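Local coordinates for protein vanadium-dependent bromoperoxidase (Corallina officinalis, PDB 1QHB) that catalyses the hydrogen peroxide-dependent bromination of organic substrates, using bound vanadate as cofactor and a calcium ion for stability, at residues 73-76 against 77-80; 394-398 against 399-403; 549-553 against 554-558. All coordinates share one frame; numbering follows the deposited sequence.

Contact 1 of 3, residues 73-76 against 77-80; sequences DDFL and AFVR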
loop_
_atom_site.group_PDB
_atom_site.type_symbol
_atom_site.label_atom_id
_atom_site.label_comp_id
_atom_site.label_asym_id
_atom_site.label_seq_id
_atom_site.Cartn_x
_atom_site.Cartn_y
_atom_site.Cartn_z
ATOM N N ASP A 73 19.498 45.177 9.756
ATOM C CA ASP A 73 18.302 44.431 10.136
ATOM C C ASP A 73 17.155 44.601 9.152
ATOM O O ASP A 73 16.265 43.744 9.026
ATOM C CB ASP A 73 17.818 44.834 11.534
ATOM C CG ASP A 73 18.682 44.326 12.673
ATOM O OD1 ASP A 73 19.708 43.653 12.488
ATOM O OD2 ASP A 73 18.354 44.580 13.856
ATOM N N ASP A 74 17.030 45.739 8.483
ATOM C CA ASP A 74 15.941 45.932 7.510
ATOM C C ASP A 74 16.119 44.945 6.359
ATOM O O ASP A 74 15.124 44.423 5.935
ATOM C CB ASP A 74 15.962 47.341 6.936
ATOM C CG ASP A 74 15.570 48.405 7.950
ATOM O OD1 ASP A 74 14.894 48.070 8.950
ATOM O OD2 ASP A 74 15.908 49.588 7.757
ATOM N N PHE A 75 17.371 44.689 5.925
ATOM C CA PHE A 75 17.554 43.707 4.849
ATOM C C PHE A 75 17.328 42.283 5.339
ATOM O O PHE A 75 16.648 41.503 4.687
ATOM C CB PHE A 75 18.951 43.856 4.245
ATOM C CG PHE A 75 19.185 42.903 3.104
ATOM C CD1 PHE A 75 18.765 43.220 1.859
ATOM C CD2 PHE A 75 19.845 41.685 3.298
ATOM C CE1 PHE A 75 18.957 42.379 0.768
ATOM C CE2 PHE A 75 20.042 40.832 2.235
ATOM C CZ PHE A 75 19.629 41.190 0.965
ATOM N N LEU A 76 17.822 41.945 6.507
ATOM C CA LEU A 76 17.681 40.618 7.107
ATOM C C LEU A 76 16.228 40.290 7.396
ATOM O O LEU A 76 15.819 39.160 7.190
ATOM C CB LEU A 76 18.539 40.473 8.358
ATOM C CG LEU A 76 20.036 40.594 8.100
ATOM C CD1 LEU A 76 20.835 40.790 9.375
ATOM C CD2 LEU A 76 20.532 39.389 7.284
ATOM N N ALA A 77 15.402 41.266 7.747
ATOM C CA ALA A 77 13.965 41.027 7.985
ATOM C C ALA A 77 13.279 40.802 6.648
ATOM O O ALA A 77 12.397 39.946 6.501
ATOM C CB ALA A 77 13.315 42.207 8.707
ATOM N N PHE A 78 13.720 41.552 5.625
ATOM C CA PHE A 78 13.214 41.428 4.261
ATOM C C PHE A 78 13.469 40.024 3.714
ATOM O O PHE A 78 12.580 39.408 3.090
ATOM C CB PHE A 78 13.929 42.452 3.403
ATOM C CG PHE A 78 13.735 42.439 1.910
ATOM C CD1 PHE A 78 12.486 42.592 1.350
ATOM C CD2 PHE A 78 14.823 42.311 1.063
ATOM C CE1 PHE A 78 12.326 42.605 -0.037
ATOM C CE2 PHE A 78 14.675 42.310 -0.307
ATOM C CZ PHE A 78 13.412 42.466 -0.860
ATOM N N VAL A 79 14.650 39.474 3.938
ATOM C CA VAL A 79 14.952 38.102 3.502
ATOM C C VAL A 79 14.042 37.102 4.189
ATOM O O VAL A 79 13.477 36.190 3.576
ATOM C CB VAL A 79 16.437 37.775 3.750
ATOM C CG1 VAL A 79 16.735 36.305 3.491
ATOM C CG2 VAL A 79 17.184 38.630 2.724
ATOM N N ARG A 80 13.811 37.242 5.500
ATOM C CA ARG A 80 12.945 36.318 6.215
ATOM C C ARG A 80 11.552 36.390 5.625
ATOM O O ARG A 80 10.896 35.375 5.414
ATOM C CB ARG A 80 12.872 36.616 7.716
ATOM C CG ARG A 80 14.138 36.239 8.469
ATOM C CD ARG A 80 13.922 36.234 9.971
ATOM N NE ARG A 80 13.660 37.551 10.497
ATOM C CZ ARG A 80 14.486 38.529 10.845
ATOM N NH1 ARG A 80 15.801 38.444 10.764
ATOM N NH2 ARG A 80 13.972 39.651 11.341
#
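Two turns of the alpha-helix 72-84 make this contact, in which Phe-75 meets Phe-78 and Val-79 along one flank while Leu-76 meets Arg-80 on another. The helix is regular at this point: each backbone N-H of 77-80 bonds to the carbonyl four residues earlier. Val-79 N to Phe-75 O is 2.9 Å with an N-H...O angle of 156°, whereas Arg-80 N to Leu-76 O is stretched to 3.3 Å.

The phenyl ring of Phe-75 has its CG anti to the backbone N (chi1 -178°), which swings it along the helix beside its own carbonyl and brings it to the i+4 residue. There the CG2 branch of Val-79 lies 3.6 Å from Phe-75 CE2, and its off-centre CH-pi contact places CG2 4.1 Å from the ring centroid and 30° from the normal. Phe-78 presents CD2 to Phe-75 CD1 at 4.1 Å; the two side chains slant across one another, and Phe-75 CD1 lies near the plane of the Phe-78 ring, at its edge. Phe-53 and Trp-123 meet these rings from elsewhere in the chain.

On the other flank, Arg-80 bends at chi3, folding its guanidinium back over the helix. NH1 comes within 3.6 Å of Leu-76 O, but the oxygen lies over one face of the group, off toward the rim, where no N-H points. Asp-73, at the start of this flank, bonds through OD2 to Gln-361 of a second subunit, and Arg-80 also packs on that residue.

The chemistry is therefore mixed: Phe-75 and Phe-78 are buried against aromatic rings of their own chain, whereas Asp-73 and Arg-80, and in part Leu-76 and Val-79, face the second subunit, with Asp-73 and Arg-80 too far apart for a direct salt bridge.

Contact 2 of 3, residues 394-398 against 399-403; sequences VRYQK and FNIHR. With PO4 (phosphate ion), chain G.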
loop_
_atom_site.group_PDB
_atom_site.type_symbol
_atom_site.label_atom_id
_atom_site.label_comp_id
_atom_site.label_asym_id
_atom_site.label_seq_id
_atom_site.Cartn_x
_atom_site.Cartn_y
_atom_site.Cartn_z
ATOM N N VAL A 394 11.719 32.226 -12.139
ATOM C CA VAL A 394 12.694 33.339 -12.036
ATOM C C VAL A 394 12.471 34.137 -10.765
ATOM O O VAL A 394 13.472 34.728 -10.287
ATOM C CB VAL A 394 12.712 34.234 -13.299
ATOM C CG1 VAL A 394 11.691 35.340 -13.254
ATOM C CG2 VAL A 394 14.089 34.831 -13.493
ATOM N N ARG A 395 11.291 34.152 -10.190
ATOM C CA ARG A 395 11.092 34.855 -8.913
ATOM C C ARG A 395 11.826 34.168 -7.771
ATOM O O ARG A 395 12.370 34.748 -6.862
ATOM C CB ARG A 395 9.571 34.990 -8.610
ATOM C CG ARG A 395 8.911 36.014 -9.542
ATOM C CD ARG A 395 9.069 37.430 -9.016
ATOM N NE ARG A 395 9.004 38.426 -10.115
ATOM C CZ ARG A 395 8.258 39.530 -9.996
ATOM N NH1 ARG A 395 7.534 39.735 -8.891
ATOM N NH2 ARG A 395 8.201 40.421 -10.964
ATOM N N TYR A 396 11.941 32.848 -7.766
ATOM C CA TYR A 396 12.682 32.085 -6.805
ATOM C C TYR A 396 14.150 32.485 -6.918
ATOM O O TYR A 396 14.815 32.721 -5.917
ATOM C CB TYR A 396 12.465 30.585 -7.008
ATOM C CG TYR A 396 13.216 29.758 -5.992
ATOM C CD1 TYR A 396 12.870 29.794 -4.633
ATOM C CD2 TYR A 396 14.258 28.946 -6.412
ATOM C CE1 TYR A 396 13.580 29.020 -3.708
ATOM C CE2 TYR A 396 14.953 28.184 -5.486
ATOM C CZ TYR A 396 14.618 28.218 -4.148
ATOM O OH TYR A 396 15.330 27.407 -3.292
ATOM N N GLN A 397 14.683 32.589 -8.112
ATOM C CA GLN A 397 16.073 32.970 -8.306
ATOM C C GLN A 397 16.219 34.424 -7.864
ATOM O O GLN A 397 17.094 34.783 -7.112
ATOM C CB GLN A 397 16.480 32.838 -9.786
ATOM C CG GLN A 397 16.503 31.388 -10.337
ATOM C CD GLN A 397 17.452 30.504 -9.519
ATOM O OE1 GLN A 397 18.623 30.797 -9.290
ATOM N NE2 GLN A 397 16.966 29.377 -9.017
ATOM N N LYS A 398 15.371 35.348 -8.330
ATOM C CA LYS A 398 15.511 36.749 -8.011
ATOM C C LYS A 398 15.578 36.997 -6.501
ATOM O O LYS A 398 16.474 37.648 -6.020
ATOM C CB LYS A 398 14.341 37.595 -8.538
ATOM C CG LYS A 398 14.337 37.964 -9.987
ATOM C CD LYS A 398 12.916 38.379 -10.381
ATOM C CE LYS A 398 12.882 38.826 -11.858
ATOM N NZ LYS A 398 13.579 40.133 -12.007
ATOM N N PHE A 399 14.531 36.575 -5.800
ATOM C CA PHE A 399 14.394 36.910 -4.392
ATOM C C PHE A 399 14.918 35.898 -3.374
ATOM O O PHE A 399 15.414 36.323 -2.320
ATOM C CB PHE A 399 12.894 37.040 -4.151
ATOM C CG PHE A 399 12.243 38.315 -4.527
ATOM C CD1 PHE A 399 12.384 39.459 -3.740
ATOM C CD2 PHE A 399 11.415 38.370 -5.662
ATOM C CE1 PHE A 399 11.742 40.642 -4.140
ATOM C CE2 PHE A 399 10.752 39.521 -6.025
ATOM C CZ PHE A 399 10.949 40.655 -5.261
ATOM N N ASN A 400 14.697 34.598 -3.634
ATOM C CA ASN A 400 15.054 33.630 -2.617
ATOM C C ASN A 400 16.515 33.256 -2.701
ATOM O O ASN A 400 17.023 32.921 -1.632
ATOM C CB ASN A 400 14.182 32.366 -2.749
ATOM C CG ASN A 400 12.715 32.695 -2.562
ATOM O OD1 ASN A 400 12.002 33.038 -3.522
ATOM N ND2 ASN A 400 12.214 32.556 -1.321
ATOM N N ILE A 401 17.135 33.309 -3.890
ATOM C CA ILE A 401 18.511 32.938 -3.980
ATOM C C ILE A 401 19.500 34.083 -4.166
ATOM O O ILE A 401 20.299 34.318 -3.260
ATOM C CB ILE A 401 18.714 31.960 -5.172
ATOM C CG1 ILE A 401 17.788 30.750 -5.064
ATOM C CG2 ILE A 401 20.172 31.512 -5.313
ATOM C CD1 ILE A 401 18.008 29.887 -3.832
ATOM N N HIS A 402 19.593 34.755 -5.322
ATOM C CA HIS A 402 20.664 35.698 -5.557
ATOM C C HIS A 402 20.473 37.126 -5.118
ATOM O O HIS A 402 21.493 37.712 -4.819
ATOM C CB HIS A 402 20.976 35.753 -7.069
ATOM C CG HIS A 402 21.099 34.379 -7.675
ATOM N ND1 HIS A 402 22.310 33.739 -7.636
ATOM C CD2 HIS A 402 20.212 33.547 -8.285
ATOM C CE1 HIS A 402 22.180 32.538 -8.209
ATOM N NE2 HIS A 402 20.933 32.416 -8.611
ATOM N N ARG A 403 19.290 37.719 -5.139
ATOM C CA ARG A 403 19.089 39.093 -4.762
ATOM C C ARG A 403 20.184 40.017 -5.333
ATOM O O ARG A 403 20.716 40.818 -4.582
ATOM C CB ARG A 403 19.016 39.194 -3.219
ATOM C CG ARG A 403 17.671 38.614 -2.692
ATOM C CD ARG A 403 17.651 38.516 -1.191
ATOM N NE ARG A 403 18.678 37.657 -0.533
ATOM C CZ ARG A 403 18.492 36.399 -0.174
ATOM N NH1 ARG A 403 17.362 35.743 -0.414
ATOM N NH2 ARG A 403 19.398 35.685 0.487
HETATM P P PO4 G . 12.313 42.468 -15.467
HETATM O O1 PO4 G . 13.015 43.716 -15.066
HETATM O O2 PO4 G . 12.531 42.148 -16.907
HETATM O O3 PO4 G . 10.873 42.615 -15.192
HETATM O O4 PO4 G . 12.908 41.363 -14.627
#
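Tyr-396 and Asn-400 meet where helix 376-402 widens into a pi-type turn before ending, at the lysine of the vanadate site. Tyr-396 O accepts Asn-400 N at 3.0 Å from above its carbonyl plane and, weakly, Ile-401 N; this shared acceptor marks the change of register. Beyond it, His-402 N reaches Gln-397 O and Arg-403 N reaches Lys-398 O, both five residues back.

A chi1 of -179° lays the Tyr-396 ring beside its own carbonyl, toward the last turn: Asn-400 CB touches CD1 at 3.4 Å, and Ile-401 CG1 sits over one face, 4.3 Å from the centroid. Replacing Tyr-396 with an alanine would probably open a gap beside Asn-400 CB and leave the Ile-401 side chain freer to turn.

Gln-397 OE1 takes His-402 NE2 at 2.9 Å, in both the carbonyl and imidazole planes although the amide and ring are turned 53° apart; Gln-397 NE2 bonds to Ser-34. Asn-400 ND2 is satisfied by Asn-83. Arg-403 NH1 binds Phe-399 O at 2.8 Å, while NH2 forms a salt bridge with Glu-40.

Lys-398 NZ is within hydrogen-bonding distance of four acceptors, more than its three N-H can serve singly: Gly-482 O, Pro-479 O, His-478 ND1 and the phosphate that occupies the vanadate site, NZ to O4 3.0 Å.

Contact 3 of 3, residues 549-553 against 554-558; sequences GVHYF and SDQFE. With PO4 (phosphate ion), chain G.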
loop_
_atom_site.group_PDB
_atom_site.type_symbol
_atom_site.label_atom_id
_atom_site.label_comp_id
_atom_site.label_asym_id
_atom_site.label_seq_id
_atom_site.Cartn_x
_atom_site.Cartn_y
_atom_site.Cartn_z
ATOM N N GLY A 549 18.460 50.219 -19.139
ATOM C CA GLY A 549 19.341 50.405 -17.946
ATOM C C GLY A 549 18.941 49.498 -16.783
ATOM O O GLY A 549 19.465 49.678 -15.676
ATOM N N VAL A 550 18.022 48.542 -16.982
ATOM C CA VAL A 550 17.499 47.780 -15.871
ATOM C C VAL A 550 17.974 46.352 -15.727
ATOM O O VAL A 550 17.544 45.664 -14.765
ATOM C CB VAL A 550 15.940 47.814 -15.812
ATOM C CG1 VAL A 550 15.474 49.267 -15.762
ATOM C CG2 VAL A 550 15.311 47.102 -17.007
ATOM N N HIS A 551 18.850 45.877 -16.588
ATOM C CA HIS A 551 19.431 44.552 -16.481
ATOM C C HIS A 551 20.865 44.548 -17.017
ATOM O O HIS A 551 21.216 45.410 -17.845
ATOM C CB HIS A 551 18.642 43.525 -17.341
ATOM C CG HIS A 551 17.533 42.942 -16.500
ATOM N ND1 HIS A 551 17.770 42.282 -15.322
ATOM C CD2 HIS A 551 16.204 43.043 -16.621
ATOM C CE1 HIS A 551 16.603 41.938 -14.801
ATOM N NE2 HIS A 551 15.636 42.399 -15.549
ATOM N N TYR A 552 21.619 43.526 -16.666
ATOM C CA TYR A 552 22.937 43.327 -17.261
ATOM C C TYR A 552 22.884 42.230 -18.295
ATOM O O TYR A 552 21.948 41.393 -18.228
ATOM C CB TYR A 552 23.911 42.807 -16.195
ATOM C CG TYR A 552 23.904 43.547 -14.880
ATOM C CD1 TYR A 552 22.999 43.240 -13.870
ATOM C CD2 TYR A 552 24.851 44.537 -14.667
ATOM C CE1 TYR A 552 23.004 43.895 -12.655
ATOM C CE2 TYR A 552 24.883 45.194 -13.419
ATOM C CZ TYR A 552 23.958 44.867 -12.452
ATOM O OH TYR A 552 24.048 45.527 -11.248
ATOM N N PHE A 553 23.878 42.088 -19.155
ATOM C CA PHE A 553 23.883 40.947 -20.104
ATOM C C PHE A 553 23.626 39.585 -19.472
ATOM O O PHE A 553 22.827 38.780 -19.980
ATOM C CB PHE A 553 25.248 40.942 -20.815
ATOM C CG PHE A 553 25.232 39.902 -21.933
ATOM C CD1 PHE A 553 24.679 40.192 -23.158
ATOM C CD2 PHE A 553 25.764 38.624 -21.725
ATOM C CE1 PHE A 553 24.658 39.254 -24.182
ATOM C CE2 PHE A 553 25.730 37.728 -22.731
ATOM C CZ PHE A 553 25.188 38.003 -23.966
ATOM N N SER A 554 24.307 39.199 -18.405
ATOM C CA SER A 554 24.263 37.894 -17.763
ATOM C C SER A 554 22.890 37.570 -17.195
ATOM O O SER A 554 22.444 36.405 -17.237
ATOM C CB SER A 554 25.316 37.774 -16.641
ATOM O OG SER A 554 25.129 38.891 -15.737
ATOM N N ASP A 555 22.114 38.542 -16.751
ATOM C CA ASP A 555 20.776 38.364 -16.299
ATOM C C ASP A 555 19.908 37.806 -17.444
ATOM O O ASP A 555 19.023 36.954 -17.248
ATOM C CB ASP A 555 20.098 39.723 -15.967
ATOM C CG ASP A 555 20.669 40.467 -14.776
ATOM O OD1 ASP A 555 21.424 39.901 -13.921
ATOM O OD2 ASP A 555 20.240 41.666 -14.669
ATOM N N GLN A 556 20.075 38.406 -18.621
ATOM C CA GLN A 556 19.284 38.044 -19.796
ATOM C C GLN A 556 19.625 36.660 -20.333
ATOM O O GLN A 556 18.766 35.772 -20.502
ATOM C CB GLN A 556 19.442 39.122 -20.899
ATOM C CG GLN A 556 19.088 40.522 -20.439
ATOM C CD GLN A 556 17.948 40.629 -19.468
ATOM O OE1 GLN A 556 18.037 40.305 -18.296
ATOM N NE2 GLN A 556 16.771 41.078 -19.835
ATOM N N PHE A 557 20.901 36.479 -20.633
ATOM C CA PHE A 557 21.311 35.175 -21.202
ATOM C C PHE A 557 20.956 34.025 -20.263
ATOM O O PHE A 557 20.355 33.037 -20.650
ATOM C CB PHE A 557 22.765 35.169 -21.616
ATOM C CG PHE A 557 23.209 33.842 -22.202
ATOM C CD1 PHE A 557 22.846 33.499 -23.474
ATOM C CD2 PHE A 557 24.000 32.982 -21.468
ATOM C CE1 PHE A 557 23.259 32.299 -24.020
ATOM C CE2 PHE A 557 24.406 31.776 -22.013
ATOM C CZ PHE A 557 24.032 31.417 -23.310
ATOM N N GLU A 558 21.276 34.135 -18.975
ATOM C CA GLU A 558 20.932 33.021 -18.075
ATOM C C GLU A 558 19.434 32.791 -17.946
ATOM O O GLU A 558 19.039 31.624 -17.754
ATOM C CB GLU A 558 21.580 33.223 -16.699
ATOM C CG GLU A 558 23.108 33.227 -16.780
ATOM C CD GLU A 558 23.686 31.916 -17.312
ATOM O OE1 GLU A 558 23.007 30.885 -17.413
ATOM O OE2 GLU A 558 24.888 31.875 -17.647
HETATM P P PO4 G . 12.313 42.468 -15.467
HETATM O O1 PO4 G . 13.015 43.716 -15.066
HETATM O O2 PO4 G . 12.531 42.148 -16.907
HETATM O O3 PO4 G . 10.873 42.615 -15.192
HETATM O O4 PO4 G . 12.908 41.363 -14.627
#
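His-551 and Asp-555 form the tight part of this contact: His-551 ND1 donates to Asp-555 OD2 at 2.6 Å with an N-H...O angle of 165°. The oxygen lies in the imidazole plane, but the carboxylate stands almost perpendicular to that ring (89°) and receives the bond on the anti side, out of its own plane. Tyr-552 N reaches the same OD2 at 3.1 Å from the opposite carboxylate face. Ser-480 OG also bonds to this oxygen, and Arg-404 forms a salt bridge to Asp-555 OD1. This grip on ND1 is likely to fix the imidazole rotation.

From one side, Gln-556 OE1 sits 3.2 Å above the ring, nearest CG and offset toward the rim. Gln-556 is bent at chi2, which carries its amide back over the imidazole; NE2 is held by Ala-542 O and Ser-483 OG.

The setting is the start of helix 553-574, with Tyr-552 at the N-cap position after a loop that opens with a Schellman motif at Gly-549. Tyr-552 O receives Asp-555 N only weakly, whereas Phe-553 O takes Phe-557 N at 3.1 Å and 173°, the first straight helical bond here.

Looser contact lies on the far flank, away from the imidazole. Phe-553 and Phe-557 run side by side, pointing the same way, and their closest side-chain atoms, Phe-553 CE2 and Phe-557 CB, are 4.1 Å apart. That flank is buried rather than solvent-facing, with Phe-553 against Glu-158 and Phe-557 against Arg-212 and Arg-213.

At the other end of the imidazole, His-551 NE2 bonds to phosphate O4 at 3.1 Å and more weakly to O1; His-551 is, by similarity, a vanadate-binding residue.

Overall arrangement
Along the chain the three contacts come in series, without nesting or crossing, and each lies within one unbroken stretch of chain, so none closes a long loop. Contact 1 belongs to helix 72-84, on the same side of the chain's centre as contact 2, which ends helix 376-402. These two touch: Val-79 CG2 lies 3.7 Å from Arg-403 NE, and Phe-78 CZ lies 4.1 Å from Phe-399 CE1. Both also reach a second subunit. Contact 3 joins the loop after helix 530-548 to the start of helix 553-574 and stays about 13 Å from contact 1 at the nearest atoms. It meets contact 2 through the phosphate, which Lys-398 and His-551 both bind.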